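Long-range contacts in phage-like element PBSX protein XepA (Bacillus subtilis, PDB 6IA5), which is a pentameric prophage protein of unknown function that does not seem to be involved in host cell lysis: residues D60-K71 with A108-Y119; F180-E189 with I259-T267. All blocks are in the same frame, centred on the assembly; numbering follows the deposited sequence.

Contact 1 of 2, residues D60-K71 with A108-Y119; sequences DRLGAVLISKVK and ATDWVYLSKRYY. With ACT (acetate ion), chain B; GOL (glycerol), chain C; ACT (acetate ion), chain D.
Trp-111 lies between two lysines, with Lys-71 CB over one face of its six-membered ring, 3.6 Å from the centroid. Over the opposite face runs the extended chain of Lys-69, its NZ in a cation-pi contact 4.7 Å from that centroid. NZ also bonds to Glu-143 O and forms a salt bridge with Asp-145, both of one neighbouring subunit. Val-70 and Val-112 form an antiparallel hydrogen-bonded pair, and Val-70 CG1 packs on Leu-114 CD2. The segments join both four-stranded sheets: 69-76 pairs with the outer strand 107-113 in one, and Asp-60, ending the outer strand 53-60, pairs with Tyr-118 in the other. Arg-61, in the loop that follows, holds Ile-67 O with NE and NH2, and its NH1 gives a straight bond of 3.1 Å to Lys-116 O. Arg-117 grips the Asp-60 carboxylate side-on in a salt bridge, NE to OD1 at 3.0 Å and NH2 to OD2 at 2.9 Å. CG anti to the backbone N (chi1 180°) and an extended chain carry its guanidinium there. Leu-62 N reaches OD1 from the other face, making an Asx turn. The outer side is looser. There glycerol O3 accepts from Arg-61 NH1, and a water links Ser-68 O to Leu-114 O.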
loop_
_atom_site.group_PDB
_atom_site.type_symbol
_atom_site.label_atom_id
_atom_site.label_comp_id
_atom_site.label_asym_id
_atom_site.label_seq_id
_atom_site.Cartn_x
_atom_site.Cartn_y
_atom_site.Cartn_z
ATOM N N ASP E 60 0.886 30.489 23.369
ATOM C CA ASP E 60 1.245 30.918 22.028
ATOM C C ASP E 60 2.102 29.824 21.381
ATOM O O ASP E 60 3.107 29.412 21.970
ATOM C CB ASP E 60 2.002 32.244 22.097
ATOM C CG ASP E 60 2.188 32.955 20.760
ATOM O OD1 ASP E 60 1.872 32.378 19.696
ATOM O OD2 ASP E 60 2.640 34.109 20.798
ATOM N N ARG E 61 1.702 29.348 20.189
ATOM C CA ARG E 61 2.483 28.328 19.488
ATOM C C ARG E 61 3.761 28.920 18.892
ATOM O O ARG E 61 4.713 28.188 18.643
ATOM C CB ARG E 61 1.710 27.762 18.294
ATOM C CG ARG E 61 0.507 26.918 18.692
ATOM C CD ARG E 61 -0.369 26.677 17.479
ATOM N NE ARG E 61 0.416 25.899 16.556
ATOM C CZ ARG E 61 0.199 25.787 15.260
ATOM N NH1 ARG E 61 -0.884 26.304 14.714
ATOM N NH2 ARG E 61 1.082 25.145 14.518
ATOM N N LEU E 62 3.767 30.230 18.632
ATOM C CA LEU E 62 4.853 30.895 17.936
ATOM C C LEU E 62 5.963 31.223 18.925
ATOM O O LEU E 62 5.727 31.843 19.961
ATOM C CB LEU E 62 4.329 32.175 17.275
ATOM C CG LEU E 62 3.174 31.988 16.290
ATOM C CD1 LEU E 62 2.851 33.306 15.580
ATOM C CD2 LEU E 62 3.498 30.902 15.265
ATOM N N GLY E 63 7.178 30.797 18.593
ATOM C CA GLY E 63 8.313 30.975 19.477
ATOM C C GLY E 63 9.514 30.270 18.868
ATOM O O GLY E 63 9.427 29.794 17.735
ATOM N N ALA E 64 10.584 30.153 19.655
ATOM C CA ALA E 64 11.790 29.445 19.246
ATOM C C ALA E 64 11.466 27.986 18.914
ATOM O O ALA E 64 12.049 27.407 18.006
ATOM C CB ALA E 64 12.844 29.530 20.334
ATOM N N VAL E 65 10.522 27.403 19.651
ATOM C CA VAL E 65 10.035 26.071 19.343
ATOM C C VAL E 65 8.625 26.222 18.782
ATOM O O VAL E 65 7.744 26.716 19.476
ATOM C CB VAL E 65 10.060 25.155 20.578
ATOM C CG1 VAL E 65 9.496 23.770 20.261
ATOM C CG2 VAL E 65 11.466 25.063 21.137
ATOM N N LEU E 66 8.431 25.817 17.522
ATOM C CA LEU E 66 7.131 26.045 16.918
ATOM C C LEU E 66 6.219 24.854 17.215
ATOM O O LEU E 66 6.337 23.812 16.582
ATOM C CB LEU E 66 7.250 26.388 15.431
ATOM C CG LEU E 66 6.091 27.301 15.044
ATOM C CD1 LEU E 66 6.474 28.631 14.469
ATOM C CD2 LEU E 66 4.912 26.539 14.468
ATOM N N ILE E 67 5.302 25.035 18.175
ATOM C CA ILE E 67 4.432 23.957 18.626
ATOM C C ILE E 67 3.479 23.563 17.502
ATOM O O ILE E 67 2.754 24.411 16.986
ATOM C CB ILE E 67 3.669 24.335 19.917
ATOM C CG1 ILE E 67 4.606 24.777 21.052
ATOM C CG2 ILE E 67 2.778 23.189 20.356
ATOM C CD1 ILE E 67 5.747 23.806 21.327
ATOM N N SER E 68 3.463 22.261 17.153
ATOM C CA SER E 68 2.605 21.755 16.085
ATOM C C SER E 68 1.424 20.945 16.631
ATOM O O SER E 68 0.420 20.792 15.940
ATOM C CB SER E 68 3.428 20.928 15.119
ATOM O OG SER E 68 3.939 19.801 15.827
ATOM N N LYS E 69 1.555 20.388 17.844
ATOM C CA LYS E 69 0.559 19.427 18.323
ATOM C C LYS E 69 0.591 19.365 19.845
ATOM O O LYS E 69 1.575 19.759 20.484
ATOM C CB LYS E 69 0.833 18.013 17.764
ATOM C CG LYS E 69 2.188 17.420 18.123
ATOM C CD LYS E 69 2.420 16.032 17.488
ATOM C CE LYS E 69 3.723 15.414 17.943
ATOM N NZ LYS E 69 4.027 14.144 17.226
ATOM N N VAL E 70 -0.497 18.848 20.426
ATOM C CA VAL E 70 -0.638 18.837 21.869
ATOM C C VAL E 70 -1.400 17.584 22.269
ATOM O O VAL E 70 -2.229 17.084 21.508
ATOM C CB VAL E 70 -1.320 20.131 22.387
ATOM C CG1 VAL E 70 -2.761 20.278 21.924
ATOM C CG2 VAL E 70 -1.240 20.247 23.912
ATOM N N LYS E 71 -1.088 17.076 23.462
ATOM C CA LYS E 71 -1.770 15.904 23.978
ATOM C C LYS E 71 -1.918 16.080 25.481
ATOM O O LYS E 71 -1.029 16.646 26.122
ATOM C CB LYS E 71 -0.984 14.631 23.654
ATOM C CG LYS E 71 -1.674 13.337 24.062
ATOM C CD LYS E 71 -0.952 12.107 23.544
ATOM C CE LYS E 71 -1.727 10.846 23.878
ATOM N NZ LYS E 71 -1.014 9.659 23.411
ATOM N N ALA E 108 -6.540 9.905 28.464
ATOM C CA ALA E 108 -5.666 10.618 27.539
ATOM C C ALA E 108 -6.488 11.140 26.361
ATOM O O ALA E 108 -7.419 10.472 25.924
ATOM C CB ALA E 108 -4.588 9.663 27.050
ATOM N N THR E 109 -6.136 12.317 25.838
ATOM C CA THR E 109 -6.634 12.738 24.531
ATOM C C THR E 109 -5.807 12.045 23.448
ATOM O O THR E 109 -4.836 11.369 23.752
ATOM C CB THR E 109 -6.539 14.264 24.388
ATOM O OG1 THR E 109 -5.160 14.624 24.210
ATOM C CG2 THR E 109 -7.085 14.994 25.604
ATOM N N ASP E 110 -6.178 12.226 22.183
ATOM C CA ASP E 110 -5.267 11.959 21.083
ATOM C C ASP E 110 -4.269 13.107 20.954
ATOM O O ASP E 110 -4.457 14.159 21.560
ATOM C CB ASP E 110 -6.055 11.871 19.778
ATOM C CG ASP E 110 -6.908 10.619 19.684
ATOM O OD1 ASP E 110 -6.701 9.698 20.491
ATOM O OD2 ASP E 110 -7.753 10.565 18.785
ATOM N N TRP E 111 -3.226 12.913 20.132
ATOM C CA TRP E 111 -2.465 14.047 19.647
ATOM C C TRP E 111 -3.403 14.916 18.819
ATOM O O TRP E 111 -4.045 14.409 17.893
ATOM C CB TRP E 111 -1.254 13.587 18.803
ATOM C CG TRP E 111 -0.132 13.093 19.658
ATOM C CD1 TRP E 111 0.230 11.792 19.886
ATOM C CD2 TRP E 111 0.740 13.920 20.457
ATOM N NE1 TRP E 111 1.293 11.754 20.766
ATOM C CE2 TRP E 111 1.633 13.047 21.124
ATOM C CE3 TRP E 111 0.834 15.304 20.698
ATOM C CZ2 TRP E 111 2.616 13.524 21.998
ATOM C CZ3 TRP E 111 1.824 15.774 21.549
ATOM C CH2 TRP E 111 2.704 14.895 22.192
ATOM N N VAL E 112 -3.477 16.203 19.169
ATOM C CA VAL E 112 -4.260 17.160 18.417
ATOM C C VAL E 112 -3.291 18.072 17.673
ATOM O O VAL E 112 -2.439 18.701 18.300
ATOM C CB VAL E 112 -5.169 17.964 19.366
ATOM C CG1 VAL E 112 -5.793 19.182 18.678
ATOM C CG2 VAL E 112 -6.228 17.073 20.003
ATOM N N TYR E 113 -3.412 18.103 16.339
ATOM C CA TYR E 113 -2.559 18.926 15.494
ATOM C C TYR E 113 -3.209 20.302 15.413
ATOM O O TYR E 113 -4.384 20.400 15.063
ATOM C CB TYR E 113 -2.325 18.259 14.133
ATOM C CG TYR E 113 -1.389 17.080 14.237
ATOM C CD1 TYR E 113 -1.826 15.870 14.770
ATOM C CD2 TYR E 113 -0.046 17.196 13.893
ATOM C CE1 TYR E 113 -0.968 14.780 14.908
ATOM C CE2 TYR E 113 0.825 16.117 14.025
ATOM C CZ TYR E 113 0.358 14.911 14.524
ATOM O OH TYR E 113 1.213 13.862 14.671
ATOM N N LEU E 114 -2.437 21.343 15.759
ATOM C CA LEU E 114 -2.998 22.659 16.006
ATOM C C LEU E 114 -3.010 23.471 14.713
ATOM O O LEU E 114 -2.164 23.258 13.834
ATOM C CB LEU E 114 -2.126 23.331 17.067
ATOM C CG LEU E 114 -2.142 22.634 18.430
ATOM C CD1 LEU E 114 -1.079 23.243 19.328
ATOM C CD2 LEU E 114 -3.539 22.719 19.075
ATOM N N SER E 115 -3.934 24.438 14.632
ATOM C CA SER E 115 -3.947 25.324 13.471
ATOM C C SER E 115 -4.003 26.806 13.840
ATOM O O SER E 115 -3.392 27.609 13.148
ATOM C CB SER E 115 -4.995 24.952 12.462
ATOM O OG SER E 115 -6.146 24.496 13.124
ATOM N N LYS E 116 -4.688 27.168 14.934
ATOM C CA LYS E 116 -4.757 28.571 15.309
ATOM C C LYS E 116 -3.515 28.917 16.123
ATOM O O LYS E 116 -2.735 28.035 16.466
ATOM C CB LYS E 116 -6.042 28.831 16.101
ATOM C CG LYS E 116 -7.298 28.357 15.394
ATOM C CD LYS E 116 -8.564 28.852 16.023
ATOM C CE LYS E 116 -9.757 28.394 15.202
ATOM N NZ LYS E 116 -11.032 28.776 15.856
ATOM N N ARG E 117 -3.379 30.192 16.492
ATOM C CA ARG E 117 -2.160 30.659 17.120
ATOM C C ARG E 117 -1.997 30.149 18.562
ATOM O O ARG E 117 -0.878 29.863 18.985
ATOM C CB ARG E 117 -2.064 32.179 17.010
ATOM C CG ARG E 117 -0.801 32.722 17.656
ATOM C CD ARG E 117 -0.584 34.171 17.287
ATOM N NE ARG E 117 0.547 34.596 18.086
ATOM C CZ ARG E 117 1.091 35.806 18.033
ATOM N NH1 ARG E 117 0.572 36.737 17.258
ATOM N NH2 ARG E 117 2.148 36.083 18.772
ATOM N N TYR E 118 -3.096 30.052 19.319
ATOM C CA TYR E 118 -3.049 29.777 20.750
ATOM C C TYR E 118 -3.813 28.493 21.046
ATOM O O TYR E 118 -4.835 28.226 20.407
ATOM C CB TYR E 118 -3.714 30.913 21.546
ATOM C CG TYR E 118 -3.082 32.263 21.321
ATOM C CD1 TYR E 118 -1.993 32.670 22.078
ATOM C CD2 TYR E 118 -3.545 33.115 20.328
ATOM C CE1 TYR E 118 -1.388 33.901 21.867
ATOM C CE2 TYR E 118 -2.953 34.344 20.100
ATOM C CZ TYR E 118 -1.880 34.737 20.884
ATOM O OH TYR E 118 -1.281 35.941 20.679
ATOM N N TYR E 119 -3.312 27.727 22.023
ATOM C CA TYR E 119 -3.988 26.522 22.488
ATOM C C TYR E 119 -4.154 26.616 24.004
ATOM O O TYR E 119 -3.418 27.362 24.659
ATOM C CB TYR E 119 -3.225 25.249 22.071
ATOM C CG TYR E 119 -1.806 25.151 22.574
ATOM C CD1 TYR E 119 -0.760 25.763 21.889
ATOM C CD2 TYR E 119 -1.499 24.462 23.745
ATOM C CE1 TYR E 119 0.546 25.702 22.352
ATOM C CE2 TYR E 119 -0.189 24.377 24.207
ATOM C CZ TYR E 119 0.835 24.998 23.509
ATOM O OH TYR E 119 2.113 24.947 23.992
HETATM C C ACT B . -2.583 9.240 19.593
HETATM O O ACT B . -1.629 8.572 19.148
HETATM O OXT ACT B . -3.155 10.104 18.887
HETATM C CH3 ACT B . -2.976 8.922 20.990
HETATM C C1 GOL C . 1.673 23.802 10.009
HETATM O O1 GOL C . 0.914 22.893 9.205
HETATM C C2 GOL C . 1.189 23.836 11.446
HETATM O O2 GOL C . 2.184 23.381 12.455
HETATM C C3 GOL C . 0.756 25.284 11.513
HETATM O O3 GOL C . -0.487 25.499 12.170
HETATM C C ACT D . -11.026 32.537 16.946
HETATM O O ACT D . -10.451 33.492 17.532
HETATM O OXT ACT D . -10.348 31.735 16.294
HETATM C CH3 ACT D . -12.525 32.297 16.966
HETATM O O HOH W 1 3.550 27.459 23.760
HETATM O O HOH W 2 0.012 21.604 13.512
HETATM O O HOH W 3 1.985 12.550 16.748
#

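Contact 2 of 2, residues F180-E189 with I259-T267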
loop_
_atom_site.group_PDB
_atom_site.type_symbol
_atom_site.label_atom_id
_atom_site.label_comp_id
_atom_site.label_asym_id
_atom_site.label_seq_id
_atom_site.Cartn_x
_atom_site.Cartn_y
_atom_site.Cartn_z
ATOM N N PHE E 180 -23.968 10.227 -31.835
ATOM C CA PHE E 180 -23.636 9.950 -33.221
ATOM C C PHE E 180 -24.198 11.075 -34.085
ATOM O O PHE E 180 -23.517 11.546 -34.992
ATOM C CB PHE E 180 -24.202 8.594 -33.660
ATOM C CG PHE E 180 -23.641 7.419 -32.895
ATOM C CD1 PHE E 180 -22.481 6.790 -33.324
ATOM C CD2 PHE E 180 -24.266 6.955 -31.738
ATOM C CE1 PHE E 180 -21.961 5.707 -32.626
ATOM C CE2 PHE E 180 -23.749 5.876 -31.034
ATOM C CZ PHE E 180 -22.599 5.252 -31.480
ATOM N N HIS E 181 -25.452 11.452 -33.793
ATOM C CA HIS E 181 -26.208 12.490 -34.468
ATOM C C HIS E 181 -27.122 13.147 -33.439
ATOM O O HIS E 181 -27.698 12.477 -32.576
ATOM C CB HIS E 181 -27.120 11.914 -35.559
ATOM C CG HIS E 181 -26.411 11.264 -36.699
ATOM N ND1 HIS E 181 -25.966 11.967 -37.800
ATOM C CD2 HIS E 181 -26.073 9.976 -36.919
ATOM C CE1 HIS E 181 -25.391 11.154 -38.657
ATOM N NE2 HIS E 181 -25.448 9.914 -38.137
ATOM N N GLU E 182 -27.275 14.469 -33.551
ATOM C CA GLU E 182 -28.263 15.188 -32.770
ATOM C C GLU E 182 -29.076 16.083 -33.697
ATOM O O GLU E 182 -28.537 17.015 -34.285
ATOM C CB GLU E 182 -27.536 16.034 -31.735
ATOM C CG GLU E 182 -28.456 16.876 -30.886
ATOM C CD GLU E 182 -27.800 17.245 -29.578
ATOM O OE1 GLU E 182 -26.775 17.966 -29.567
ATOM O OE2 GLU E 182 -28.288 16.733 -28.579
ATOM N N ASN E 183 -30.363 15.766 -33.848
ATOM C CA ASN E 183 -31.267 16.560 -34.668
ATOM C C ASN E 183 -30.730 16.708 -36.091
ATOM O O ASN E 183 -30.777 17.796 -36.664
ATOM C CB ASN E 183 -31.538 17.920 -34.028
ATOM C CG ASN E 183 -32.191 17.788 -32.676
ATOM O OD1 ASN E 183 -33.105 16.990 -32.505
ATOM N ND2 ASN E 183 -31.704 18.552 -31.715
ATOM N N ALA E 184 -30.227 15.611 -36.664
ATOM C CA ALA E 184 -29.711 15.641 -38.022
ATOM C C ALA E 184 -30.853 15.937 -38.990
ATOM O O ALA E 184 -31.957 15.419 -38.820
ATOM C CB ALA E 184 -29.041 14.333 -38.346
ATOM N N GLU E 185 -30.559 16.765 -40.002
ATOM C CA GLU E 185 -31.551 17.185 -40.980
ATOM C C GLU E 185 -31.263 16.530 -42.322
ATOM O O GLU E 185 -32.147 16.451 -43.175
ATOM C CB GLU E 185 -31.504 18.696 -41.196
ATOM C CG GLU E 185 -31.919 19.495 -39.983
ATOM C CD GLU E 185 -31.794 20.986 -40.243
ATOM O OE1 GLU E 185 -32.077 21.396 -41.386
ATOM O OE2 GLU E 185 -31.392 21.724 -39.316
ATOM N N SER E 186 -30.025 16.057 -42.501
ATOM C CA SER E 186 -29.638 15.448 -43.759
ATOM C C SER E 186 -28.662 14.296 -43.535
ATOM O O SER E 186 -28.084 14.157 -42.460
ATOM C CB SER E 186 -29.061 16.480 -44.683
ATOM O OG SER E 186 -28.885 15.928 -45.974
ATOM N N ALA E 187 -28.512 13.461 -44.575
ATOM C CA ALA E 187 -27.703 12.250 -44.534
ATOM C C ALA E 187 -26.264 12.605 -44.190
ATOM O O ALA E 187 -25.730 13.584 -44.699
ATOM C CB ALA E 187 -27.767 11.550 -45.865
ATOM N N SER E 188 -25.651 11.812 -43.310
ATOM C CA SER E 188 -24.218 11.867 -43.077
ATOM C C SER E 188 -23.804 10.720 -42.166
ATOM O O SER E 188 -24.650 10.068 -41.569
ATOM C CB SER E 188 -23.757 13.209 -42.539
ATOM O OG SER E 188 -23.911 13.311 -41.135
ATOM N N GLU E 189 -22.491 10.513 -42.053
ATOM C CA GLU E 189 -21.968 9.476 -41.192
ATOM C C GLU E 189 -22.148 9.845 -39.725
ATOM O O GLU E 189 -22.351 8.953 -38.901
ATOM C CB GLU E 189 -20.512 9.191 -41.525
ATOM C CG GLU E 189 -20.405 8.395 -42.795
ATOM C CD GLU E 189 -19.013 7.913 -43.123
ATOM O OE1 GLU E 189 -18.814 7.450 -44.258
ATOM O OE2 GLU E 189 -18.146 8.003 -42.238
ATOM N N ILE E 259 -17.229 2.959 -33.940
ATOM C CA ILE E 259 -18.582 2.603 -34.352
ATOM C C ILE E 259 -19.224 3.837 -34.975
ATOM O O ILE E 259 -19.146 4.936 -34.425
ATOM C CB ILE E 259 -19.408 2.063 -33.156
ATOM C CG1 ILE E 259 -18.771 0.828 -32.503
ATOM C CG2 ILE E 259 -20.860 1.825 -33.568
ATOM C CD1 ILE E 259 -18.589 -0.356 -33.427
ATOM N N ILE E 260 -19.847 3.642 -36.132
ATOM C CA ILE E 260 -20.497 4.736 -36.831
ATOM C C ILE E 260 -21.944 4.318 -37.097
ATOM O O ILE E 260 -22.208 3.196 -37.542
ATOM C CB ILE E 260 -19.737 5.044 -38.135
ATOM C CG1 ILE E 260 -18.351 5.634 -37.838
ATOM C CG2 ILE E 260 -20.553 5.961 -39.021
ATOM C CD1 ILE E 260 -17.417 5.670 -39.034
ATOM N N MET E 261 -22.869 5.240 -36.815
ATOM C CA MET E 261 -24.278 5.047 -37.108
ATOM C C MET E 261 -24.662 6.057 -38.178
ATOM O O MET E 261 -24.982 7.200 -37.861
ATOM C CB MET E 261 -25.097 5.308 -35.840
ATOM C CG MET E 261 -24.757 4.324 -34.715
ATOM S SD MET E 261 -25.579 2.758 -35.075
ATOM C CE MET E 261 -24.260 1.586 -34.733
ATOM N N GLU E 262 -24.621 5.630 -39.444
ATOM C CA GLU E 262 -24.734 6.554 -40.555
ATOM C C GLU E 262 -26.204 6.753 -40.918
ATOM O O GLU E 262 -26.947 5.786 -41.135
ATOM C CB GLU E 262 -23.941 6.022 -41.755
ATOM C CG GLU E 262 -24.221 6.754 -43.054
ATOM C CD GLU E 262 -23.357 6.324 -44.235
ATOM O OE1 GLU E 262 -22.701 5.272 -44.154
ATOM O OE2 GLU E 262 -23.304 7.051 -45.229
ATOM N N ILE E 263 -26.621 8.023 -41.019
ATOM C CA ILE E 263 -27.913 8.299 -41.615
ATOM C C ILE E 263 -27.742 8.277 -43.132
ATOM O O ILE E 263 -27.079 9.149 -43.687
ATOM C CB ILE E 263 -28.518 9.611 -41.083
ATOM C CG1 ILE E 263 -28.763 9.531 -39.575
ATOM C CG2 ILE E 263 -29.803 9.931 -41.831
ATOM C CD1 ILE E 263 -29.105 10.840 -38.922
ATOM N N ILE E 264 -28.323 7.247 -43.759
ATOM C CA ILE E 264 -28.241 6.982 -45.186
ATOM C C ILE E 264 -29.183 7.948 -45.899
ATOM O O ILE E 264 -28.862 8.483 -46.959
ATOM C CB ILE E 264 -28.605 5.510 -45.496
ATOM C CG1 ILE E 264 -27.537 4.546 -44.981
ATOM C CG2 ILE E 264 -28.859 5.293 -46.989
ATOM C CD1 ILE E 264 -26.159 4.786 -45.585
ATOM N N SER E 265 -30.364 8.137 -45.305
ATOM C CA SER E 265 -31.353 9.051 -45.841
ATOM C C SER E 265 -32.283 9.499 -44.720
ATOM O O SER E 265 -32.443 8.809 -43.716
ATOM C CB SER E 265 -32.111 8.424 -46.966
ATOM O OG SER E 265 -32.880 7.345 -46.477
ATOM N N ILE E 266 -32.886 10.673 -44.927
ATOM C CA ILE E 266 -33.820 11.269 -43.994
ATOM C C ILE E 266 -34.686 12.281 -44.759
ATOM O O ILE E 266 -34.155 13.022 -45.590
ATOM C CB ILE E 266 -33.037 11.900 -42.832
ATOM C CG1 ILE E 266 -33.937 12.568 -41.792
ATOM C CG2 ILE E 266 -31.958 12.834 -43.325
ATOM C CD1 ILE E 266 -33.195 13.015 -40.573
ATOM N N THR E 267 -36.004 12.266 -44.508
ATOM C CA THR E 267 -36.892 13.328 -44.948
ATOM C C THR E 267 -37.957 13.576 -43.884
ATOM O O THR E 267 -38.358 12.674 -43.134
ATOM C CB THR E 267 -37.598 13.007 -46.281
ATOM O OG1 THR E 267 -38.325 11.778 -46.202
ATOM C CG2 THR E 267 -36.672 12.973 -47.475
HETATM O O HOH W 4 -22.292 7.983 -36.589
#
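Ile-263 CD1 stands over one face of the His-181 imidazole in a CH-pi contact, above its centre and 3.5 Å from the centroid. The same methyl touches Ala-184 CB. At the ring edge, His-181 NE2 gives a weak, bent hydrogen bond to Met-261 O, 2.8 Å long with an angle of 130°. Next along the strand, Met-261 CG lies over the centre of the Phe-180 ring at 3.6 Å from the centroid. The bend at chi2 (-78°) places SD higher above that face, a distant Met-aromatic contact at 5.2 Å. The edge of the Phe-180 ring faces Ile-259 O. At the far end Ile-266 CD1 packs against Ala-184 O.

The backbones join at one antiparallel bridge. Ile-263 N bonds to Ser-188 O at 2.9 Å, and the return bond from Ser-188 N is weak. Past this bridge a water accepts from Met-261 N. The carboxylates of Glu-189 and Glu-262 come near each other, but each has its own outside partner, Lys-225 and Trp-217.

Further out, strand 271-278 positions the aromatic pair. Phe-180 and His-181 both face Val-273, a classic beta bulge. Asn-183 and Ala-184 both face Leu-271, a G1 bulge. Strand 200-207 adds Val-203 against Phe-180 and Met-261. The arrangement is that of an antiparallel all-beta domain, in which a bulged strand turns a corner and its following loop crosses to strand 258-267.

In the fold
The two contacts lie on opposite sides of the chain's centre, with their own centres about 66 Å apart. They share no strand and do not touch. Both are partly buried and antiparallel. Contact 1 belongs to the paired four-stranded sheets early in the chain, contact 2 to the large curled sheet of the C-terminal part. Their surroundings differ. Contact 1 sits among subunits of the pentamer; three other copies reach it, and several of its charged side chains have partners on them. No other chain of the assembly touches the segments of contact 2. Its inner side is mostly apolar packing on rings, and Glu-182, Glu-189 and Glu-262 have partners within the same chain.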